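Local coordinates for Serine/threonine-protein phosphatase 2A regulatory subunit B'' subunit alpha (PDB 4I5J) that serves as a calcium-binding regulatory subunit of protein phosphatase 2A, which might modulate the substrate selectivity, activity and localization of the catalytic enzyme, at residues Glu193-Phe196 and Arg197-Asp200. Residues are numbered along the deposited sequence; the frame is centred on the assembly and turned at random.
Sequences EYWF and RCMD. With CA (calcium ion), chain B.
Glu-193 to Met-199 form the last turns of the entering helix of an EF-hand, the amide N-H groups of Arg-197, Cys-198 and Met-199 each bonded to the carbonyl oxygen four residues back, and Asp-200, the first residue to leave helical geometry, still bonds back to Phe-196. One turn apart, Glu-193 and Arg-197 form a salt bridge: OE2 of Glu-193 takes the NE hydrogen of Arg-197 at 3.1 Å, on its anti side and 21° out of the carboxylate plane, while NH2 of Arg-197 adds a weak bond to the same oxygen. The arginine chain, extended from CG to NE, runs past CG of Glu-193, its guanidinium turned 42° from the carboxylate; Arg-197 also makes a cation-pi contact with Trp-76. With an alanine here, the Glu-193 carboxylate would probably lose its charged mate and turn more freely, and Trp-76 its cation. Cys-198, small and only weakly polar, suits the buried side of the helix; its SG lies 4.4 Å from CE2 of Tyr-194 and 4.3 Å from CE3 of Trp-195, an oblique sulfur-aromatic contact with both rings. Tyr-194 also lays CD2 over the indole face of Trp-195, 3.8 Å above its plane. At the calcium end, CE2 of Phe-196 lies 4.0 Å from both CB and OD2 of Asp-200, its apolar ring suiting a buried place against Leu-207 and Tyr-267. With chi1 at -172°, the Asp-200 carboxylate extends beyond the helix end, where OD1 binds the calcium ion at 2.3 Å; OD2 accepts a hydrogen bond from Gly-205 N, which is likely to limit its rotation. Asp-202, Asp-204 and Glu-211 add carboxylate oxygens, Val-206 its backbone O, and a water also binds. Around the helix, Tyr-194 and Trp-195 pack on helix 173-184, with Trp-195 NE1 bonded to Ser-182 O, Cys-198 meets helix 148-154, and the flexible thioether of Met-199 fits among aromatic side chains of helix 263-271.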
loop_
_atom_site.group_PDB
_atom_site.type_symbol
_atom_site.label_atom_id
_atom_site.label_comp_id
_atom_site.label_asym_id
_atom_site.label_seq_id
_atom_site.Cartn_x
_atom_site.Cartn_y
_atom_site.Cartn_z
ATOM N N GLU A 193 7.559 0.820 2.962
ATOM C CA GLU A 193 8.063 1.963 2.208
ATOM C C GLU A 193 7.013 3.064 2.158
ATOM O O GLU A 193 7.328 4.256 2.288
ATOM C CB GLU A 193 8.454 1.563 0.788
ATOM C CG GLU A 193 8.819 2.772 -0.034
ATOM C CD GLU A 193 9.666 2.422 -1.225
ATOM O OE1 GLU A 193 9.943 1.214 -1.403
ATOM O OE2 GLU A 193 10.039 3.354 -1.977
ATOM N N TYR A 194 5.759 2.645 2.003
ATOM C CA TYR A 194 4.622 3.558 1.924
ATOM C C TYR A 194 4.575 4.440 3.180
ATOM O O TYR A 194 4.483 5.667 3.078
ATOM C CB TYR A 194 3.333 2.740 1.765
ATOM C CG TYR A 194 2.044 3.512 1.579
ATOM C CD1 TYR A 194 1.481 3.660 0.321
ATOM C CD2 TYR A 194 1.368 4.053 2.667
ATOM C CE1 TYR A 194 0.287 4.335 0.141
ATOM C CE2 TYR A 194 0.162 4.733 2.500
ATOM C CZ TYR A 194 -0.365 4.874 1.227
ATOM O OH TYR A 194 -1.551 5.551 1.028
ATOM N N TRP A 195 4.650 3.830 4.361
ATOM C CA TRP A 195 4.614 4.616 5.600
ATOM C C TRP A 195 5.904 5.384 5.816
ATOM O O TRP A 195 5.894 6.464 6.407
ATOM C CB TRP A 195 4.274 3.755 6.812
ATOM C CG TRP A 195 2.947 3.142 6.637
ATOM C CD1 TRP A 195 2.670 1.817 6.476
ATOM C CD2 TRP A 195 1.698 3.835 6.517
ATOM N NE1 TRP A 195 1.322 1.642 6.277
ATOM C CE2 TRP A 195 0.703 2.863 6.301
ATOM C CE3 TRP A 195 1.328 5.181 6.577
ATOM C CZ2 TRP A 195 -0.652 3.193 6.164
ATOM C CZ3 TRP A 195 -0.011 5.516 6.432
ATOM C CH2 TRP A 195 -0.986 4.524 6.230
ATOM N N PHE A 196 7.011 4.849 5.310
ATOM C CA PHE A 196 8.277 5.567 5.404
ATOM C C PHE A 196 8.201 6.861 4.601
ATOM O O PHE A 196 8.613 7.904 5.083
ATOM C CB PHE A 196 9.442 4.721 4.914
ATOM C CG PHE A 196 10.773 5.391 5.088
ATOM C CD1 PHE A 196 11.538 5.149 6.224
ATOM C CD2 PHE A 196 11.255 6.277 4.130
ATOM C CE1 PHE A 196 12.762 5.771 6.405
ATOM C CE2 PHE A 196 12.477 6.921 4.310
ATOM C CZ PHE A 196 13.234 6.666 5.440
ATOM N N ARG A 197 7.677 6.801 3.375
ATOM C CA ARG A 197 7.558 8.008 2.558
ATOM C C ARG A 197 6.628 9.030 3.215
ATOM O O ARG A 197 6.789 10.247 3.040
ATOM C CB ARG A 197 6.974 7.643 1.192
ATOM C CG ARG A 197 7.974 7.112 0.214
ATOM C CD ARG A 197 7.291 6.301 -0.881
ATOM N NE ARG A 197 8.273 5.942 -1.890
ATOM C CZ ARG A 197 8.298 6.456 -3.111
ATOM N NH1 ARG A 197 7.365 7.331 -3.487
ATOM N NH2 ARG A 197 9.239 6.069 -3.961
ATOM N N CYS A 198 5.613 8.542 3.935
ATOM C CA CYS A 198 4.720 9.479 4.626
ATOM C C CYS A 198 5.429 10.137 5.809
ATOM O O CYS A 198 5.256 11.329 6.049
ATOM C CB CYS A 198 3.453 8.789 5.117
ATOM S SG CYS A 198 2.373 8.279 3.798
ATOM N N MET A 199 6.226 9.363 6.540
ATOM C CA MET A 199 6.962 9.903 7.690
ATOM C C MET A 199 8.162 10.746 7.293
ATOM O O MET A 199 8.572 11.639 8.042
ATOM C CB MET A 199 7.404 8.794 8.642
ATOM C CG MET A 199 6.227 8.134 9.364
ATOM S SD MET A 199 6.758 7.125 10.767
ATOM C CE MET A 199 7.365 8.443 11.847
ATOM N N ASP A 200 8.724 10.480 6.120
ATOM C CA ASP A 200 9.867 11.262 5.661
ATOM C C ASP A 200 9.397 12.620 5.156
ATOM O O ASP A 200 9.412 12.882 3.955
ATOM C CB ASP A 200 10.630 10.512 4.565
ATOM C CG ASP A 200 11.931 11.196 4.187
ATOM O OD1 ASP A 200 12.328 12.146 4.877
ATOM O OD2 ASP A 200 12.560 10.783 3.194
HETATM CA CA CA B . 13.579 13.211 6.456
HETATM O O HOH W 1 15.124 14.623 7.667
#